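Local coordinates for protein kappa-carrageenase (PDB 5OCR) that probably hydrolyses the polysaccharide kappa-carrageenan, with this chain forming the glycoside hydrolase family 16 domain of a longer protein, at residues Ile139-Leu144 and Tyr203-Val207; Asp156-Met160 and Trp194-Lys198. One frame throughout, in Å; residues are numbered along the deposited sequence.

Interaction 1: residues Ile139-Leu144 and Tyr203-Val207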
loop_
_atom_site.group_PDB
_atom_site.type_symbol
_atom_site.label_atom_id
_atom_site.label_comp_id
_atom_site.label_asym_id
_atom_site.label_seq_id
_atom_site.Cartn_x
_atom_site.Cartn_y
_atom_site.Cartn_z
ATOM N N ILE A 139 -0.664 0.726 -8.489
ATOM C CA ILE A 139 0.599 -0.010 -8.402
ATOM C C ILE A 139 0.936 -0.222 -6.911
ATOM O O ILE A 139 1.187 0.744 -6.144
ATOM C CB ILE A 139 1.752 0.844 -9.062
ATOM C CG1 ILE A 139 1.419 1.129 -10.547
ATOM C CG2 ILE A 139 3.082 0.042 -8.850
ATOM C CD1 ILE A 139 2.501 1.959 -11.242
ATOM N N ASP A 140 1.030 -1.483 -6.506
ATOM C CA ASP A 140 1.439 -1.783 -5.106
ATOM C C ASP A 140 2.946 -1.912 -5.129
ATOM O O ASP A 140 3.461 -2.846 -5.704
ATOM C CB ASP A 140 0.751 -3.064 -4.617
ATOM C CG ASP A 140 -0.683 -2.916 -4.516
ATOM O OD1 ASP A 140 -1.219 -1.761 -4.513
ATOM O OD2 ASP A 140 -1.331 -3.925 -4.530
ATOM N N VAL A 141 3.652 -0.984 -4.498
ATOM C CA VAL A 141 5.073 -1.151 -4.439
ATOM C C VAL A 141 5.459 -2.301 -3.510
ATOM O O VAL A 141 6.327 -3.120 -3.844
ATOM C CB VAL A 141 5.752 0.128 -3.948
ATOM C CG1 VAL A 141 7.302 -0.161 -3.898
ATOM C CG2 VAL A 141 5.311 1.296 -4.864
ATOM N N VAL A 142 4.736 -2.413 -2.373
ATOM C CA VAL A 142 4.817 -3.634 -1.581
ATOM C C VAL A 142 3.620 -3.737 -0.658
ATOM O O VAL A 142 3.004 -2.716 -0.210
ATOM C CB VAL A 142 6.095 -3.692 -0.720
ATOM C CG1 VAL A 142 6.063 -2.769 0.480
ATOM C CG2 VAL A 142 6.319 -5.131 -0.268
ATOM N N GLU A 143 3.179 -4.984 -0.482
ATOM C CA GLU A 143 2.186 -5.338 0.535
ATOM C C GLU A 143 2.903 -6.340 1.400
ATOM O O GLU A 143 3.179 -7.423 0.939
ATOM C CB GLU A 143 0.935 -5.936 -0.029
ATOM C CG GLU A 143 -0.013 -4.830 -0.507
ATOM C CD GLU A 143 -1.273 -5.479 -1.048
ATOM O OE1 GLU A 143 -1.143 -6.399 -1.940
ATOM O OE2 GLU A 143 -2.390 -5.070 -0.639
ATOM N N LEU A 144 3.123 -6.011 2.662
ATOM C CA LEU A 144 3.781 -6.927 3.590
ATOM C C LEU A 144 2.798 -7.722 4.451
ATOM O O LEU A 144 1.704 -7.211 4.714
ATOM C CB LEU A 144 4.683 -6.109 4.527
ATOM C CG LEU A 144 5.845 -5.321 3.911
ATOM C CD1 LEU A 144 6.677 -4.567 4.961
ATOM C CD2 LEU A 144 6.744 -6.302 3.129
ATOM N N TYR A 203 11.870 -0.328 -0.080
ATOM C CA TYR A 203 10.943 -0.839 -1.083
ATOM C C TYR A 203 10.841 0.197 -2.165
ATOM O O TYR A 203 10.464 1.353 -1.893
ATOM C CB TYR A 203 9.571 -1.169 -0.419
ATOM C CG TYR A 203 9.683 -2.203 0.676
ATOM C CD1 TYR A 203 9.758 -3.598 0.345
ATOM C CD2 TYR A 203 9.853 -1.800 2.022
ATOM C CE1 TYR A 203 9.849 -4.496 1.343
ATOM C CE2 TYR A 203 10.008 -2.751 3.049
ATOM C CZ TYR A 203 10.019 -4.109 2.643
ATOM O OH TYR A 203 10.123 -5.113 3.534
ATOM N N GLY A 204 11.172 -0.185 -3.412
ATOM C CA GLY A 204 11.252 0.834 -4.519
ATOM C C GLY A 204 10.495 0.388 -5.710
ATOM O O GLY A 204 10.341 -0.814 -5.941
ATOM N N CYS A 205 10.100 1.343 -6.535
ATOM C CA CYS A 205 9.419 1.009 -7.797
ATOM C C CYS A 205 9.780 2.062 -8.834
ATOM O O CYS A 205 9.555 3.315 -8.567
ATOM C CB CYS A 205 7.922 1.048 -7.624
ATOM S SG CYS A 205 6.978 0.353 -8.994
ATOM N N GLU A 206 10.178 1.590 -10.007
ATOM C CA GLU A 206 10.435 2.476 -11.119
ATOM C C GLU A 206 9.329 2.310 -12.146
ATOM O O GLU A 206 9.078 1.177 -12.589
ATOM C CB GLU A 206 11.839 2.104 -11.649
ATOM C CG GLU A 206 12.269 2.963 -12.812
ATOM C CD GLU A 206 13.610 2.467 -13.355
ATOM O OE1 GLU A 206 14.301 1.732 -12.646
ATOM O OE2 GLU A 206 14.059 2.941 -14.442
ATOM N N VAL A 207 8.660 3.413 -12.533
ATOM C CA VAL A 207 7.467 3.341 -13.360
ATOM C C VAL A 207 7.747 4.212 -14.598
ATOM O O VAL A 207 8.027 5.414 -14.457
ATOM C CB VAL A 207 6.210 3.927 -12.667
ATOM C CG1 VAL A 207 4.990 3.822 -13.580
ATOM C CG2 VAL A 207 5.956 3.192 -11.344
#
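Val142 rests on the ring of Tyr203, and its CG1 is the main bump: it lies 4.0 Å from the ring centroid, a CH-pi contact over one face, 25° off the ring normal. CG1 of Val142 stands between the backbone N and the carbonyl carbon (chi1 74°), over the CG and CD1 side of the ring, while CG2 reaches on to CE1. Farther along the ring, both methyls of Leu144 lie against the phenol end from the side of Val142, CD2 obliquely and 3.6 Å from Tyr203 OH. Val141 settles over the backbone of Gly204, between the side chains of Tyr203 and Cys205; its CG1 lies 3.7 Å from Gly204 C, and its CG2 3.8 Å from Cys205 CB. The thiol of Cys205 is swung anti to its backbone N, which brings SG to 3.9 Å from Ile139 CG2. At the far end Ile139 CD1 meets Val207 CG2 tip to tip at 3.7 Å.

The two segments run nearly antiparallel, 169° apart. No hydrogen bond joins them; they meet through apolar side chains, as layers of a beta-sandwich do. Val141 and Val142 can both point inward because they form a classic beta bulge opposite Phe119. Glu138 to Glu143 fit the E-x-D-x-x-E signature of bulged family 16 enzymes, and Asp140 turns away from this core. Strand 134-144 is flanked by strands 115-122 and 159-170, strand 200-207 by 100-107 and 211-216.

Interaction 2: residues Asp156-Met160 and Trp194-Lys198. Unlike the reference sequence in segment 194-198: Trp194 (reference Met).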
loop_
_atom_site.group_PDB
_atom_site.type_symbol
_atom_site.label_atom_id
_atom_site.label_comp_id
_atom_site.label_asym_id
_atom_site.label_seq_id
_atom_site.Cartn_x
_atom_site.Cartn_y
_atom_site.Cartn_z
ATOM N N ASP A 156 3.479 -17.008 4.284
ATOM C CA ASP A 156 3.776 -16.740 5.706
ATOM C C ASP A 156 4.446 -15.365 5.757
ATOM O O ASP A 156 4.377 -14.592 4.791
ATOM C CB ASP A 156 4.686 -17.816 6.353
ATOM C CG ASP A 156 6.053 -17.977 5.638
ATOM O OD1 ASP A 156 6.739 -19.035 5.760
ATOM O OD2 ASP A 156 6.521 -17.029 4.962
ATOM N N ILE A 157 4.972 -15.035 6.931
ATOM C CA ILE A 157 5.461 -13.683 7.194
ATOM C C ILE A 157 6.645 -13.264 6.230
ATOM O O ILE A 157 6.864 -12.094 5.999
ATOM C CB ILE A 157 5.878 -13.566 8.656
ATOM C CG1 ILE A 157 6.001 -12.072 9.003
ATOM C CG2 ILE A 157 7.248 -14.181 8.881
ATOM C CD1 ILE A 157 5.365 -11.578 10.288
ATOM N N TYR A 158 7.374 -14.220 5.670
ATOM C CA TYR A 158 8.523 -13.878 4.809
ATOM C C TYR A 158 8.108 -13.503 3.368
ATOM O O TYR A 158 8.921 -12.978 2.588
ATOM C CB TYR A 158 9.420 -15.104 4.737
ATOM C CG TYR A 158 10.058 -15.394 6.089
ATOM C CD1 TYR A 158 11.206 -14.677 6.505
ATOM C CD2 TYR A 158 9.539 -16.374 6.931
ATOM C CE1 TYR A 158 11.803 -14.967 7.743
ATOM C CE2 TYR A 158 10.129 -16.624 8.200
ATOM C CZ TYR A 158 11.229 -15.923 8.564
ATOM O OH TYR A 158 11.855 -16.219 9.786
ATOM N N ASP A 159 6.870 -13.865 3.017
ATOM C CA ASP A 159 6.372 -13.615 1.648
ATOM C C ASP A 159 5.799 -12.193 1.552
ATOM O O ASP A 159 5.055 -11.761 2.442
ATOM C CB ASP A 159 5.267 -14.620 1.303
ATOM C CG ASP A 159 5.820 -16.087 1.310
ATOM O OD1 ASP A 159 6.849 -16.352 0.657
ATOM O OD2 ASP A 159 5.228 -16.989 1.963
ATOM N N MET A 160 6.079 -11.552 0.413
ATOM C CA MET A 160 5.393 -10.274 0.124
ATOM C C MET A 160 4.827 -10.213 -1.260
ATOM O O MET A 160 5.193 -10.986 -2.137
ATOM C CB MET A 160 6.312 -9.075 0.434
ATOM C CG MET A 160 7.466 -9.019 -0.547
ATOM S SD MET A 160 8.779 -7.921 0.128
ATOM C CE MET A 160 9.353 -8.684 1.626
ATOM N N TRP A 194 14.653 -12.441 5.352
ATOM C CA TRP A 194 14.518 -11.838 6.705
ATOM C C TRP A 194 13.051 -11.550 6.935
ATOM O O TRP A 194 12.262 -11.549 5.986
ATOM C CB TRP A 194 15.324 -10.491 6.774
ATOM C CG TRP A 194 15.465 -9.809 5.428
ATOM C CD1 TRP A 194 16.584 -9.710 4.592
ATOM C CD2 TRP A 194 14.421 -9.011 4.755
ATOM N NE1 TRP A 194 16.305 -8.973 3.468
ATOM C CE2 TRP A 194 15.007 -8.528 3.510
ATOM C CE3 TRP A 194 13.125 -8.664 5.070
ATOM C CZ2 TRP A 194 14.272 -7.713 2.622
ATOM C CZ3 TRP A 194 12.380 -7.907 4.154
ATOM C CH2 TRP A 194 12.952 -7.420 2.982
ATOM N N ASP A 195 12.672 -11.384 8.210
ATOM C CA ASP A 195 11.287 -11.161 8.563
ATOM C C ASP A 195 11.027 -9.645 8.376
ATOM O O ASP A 195 11.582 -8.850 9.112
ATOM C CB ASP A 195 11.181 -11.560 10.067
ATOM C CG ASP A 195 9.810 -11.281 10.639
ATOM O OD1 ASP A 195 9.014 -10.475 10.057
ATOM O OD2 ASP A 195 9.523 -11.818 11.742
ATOM N N PRO A 196 10.154 -9.234 7.409
ATOM C CA PRO A 196 9.870 -7.810 7.123
ATOM C C PRO A 196 9.251 -7.070 8.292
ATOM O O PRO A 196 9.277 -5.821 8.290
ATOM C CB PRO A 196 8.863 -7.825 5.904
ATOM C CG PRO A 196 9.075 -9.246 5.342
ATOM C CD PRO A 196 9.312 -10.143 6.579
ATOM N N SER A 197 8.683 -7.770 9.268
ATOM C CA SER A 197 8.065 -7.140 10.406
ATOM C C SER A 197 9.106 -6.736 11.441
ATOM O O SER A 197 8.718 -6.074 12.378
ATOM C CB SER A 197 7.002 -8.078 11.040
ATOM O OG SER A 197 7.572 -9.156 11.815
ATOM N N LYS A 198 10.384 -7.155 11.306
ATOM C CA LYS A 198 11.339 -6.958 12.412
ATOM C C LYS A 198 12.335 -5.838 12.219
ATOM O O LYS A 198 12.945 -5.429 13.203
ATOM C CB LYS A 198 12.098 -8.241 12.710
ATOM C CG LYS A 198 11.128 -9.268 13.329
ATOM C CD LYS A 198 10.815 -9.017 14.815
ATOM C CE LYS A 198 9.924 -10.116 15.368
ATOM N NZ LYS A 198 10.769 -11.330 15.386
#
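Tyr158 turns the edge of its ring to a backbone carbonyl of the facing loop: CD1 lies 3.3 Å from Trp194 O, near the plane of the ring, while CE1 and Asp195 N approach each other obliquely. A second carbonyl oxygen, Ile157 O, touches carbon too, 3.2 Å from Pro196 CD, and no hydrogen bond crosses between 156-160 and 194-198. The side chain of Ile157 extends anti to its backbone N (chi1 -164°) and crosses that of Asp195, with CG1 3.6 Å from Asp195 OD1, while CD1 touches CB and OG of Ser197.

Each segment is stiffened from within. Asp156 to Asp159 make a type I beta turn leading into strand 159-170 of the jelly-roll; Asp156 OD2 accepts from Tyr158 N, which lies above the carboxylate plane, closing an Asx turn, and Asp159 OD2 accepts from Asp156 N. Asp195 forms the matching Asx turn in the loop before strand 200-207. Its OD1 takes two bonds from the same face of the carboxylate, from Ser197 N on the anti side at 2.8 Å and from Ser197 OG on the syn side at 2.6 Å. That double grip restrains the carboxylate beside Ile157.

Deeper in, the methyl of Met160 lies in the notch where Pro196 CG and Trp194 CZ3 come together: CE is 3.8 Å from Pro196 CG and 4.0 Å from Trp194 CZ3, approaching the indole obliquely. A bend at the last torsion of the thioether chain (chi3 63°) turns the methyl toward them. The indole of Trp194 also stacks on His201, while on the turn Arg191 bridges Asp156 and Asp159 with its two terminal nitrogens.

Interaction 1 lies in the core, with every touching residue buried; interaction 2 is farther from the centre of the chain and only partly buried. The two adjoin: Met160 SD packs on Val142 CG2 and on Tyr203 CE1, and Tyr203 OH lies against Trp194 CZ3. They share a sheet, since strands 134-144 and 159-170 are neighbours, and the loop 194-198 leads into the strand holding 203-207. Chemistry follows position. Inside, methyls, a thiol and a phenol ring meet between layers; toward the periphery, a turn with the start of its strand abuts a loop through carbonyl oxygens and apolar carbons, each side held in shape by aspartate-centred hydrogen bonds of its own.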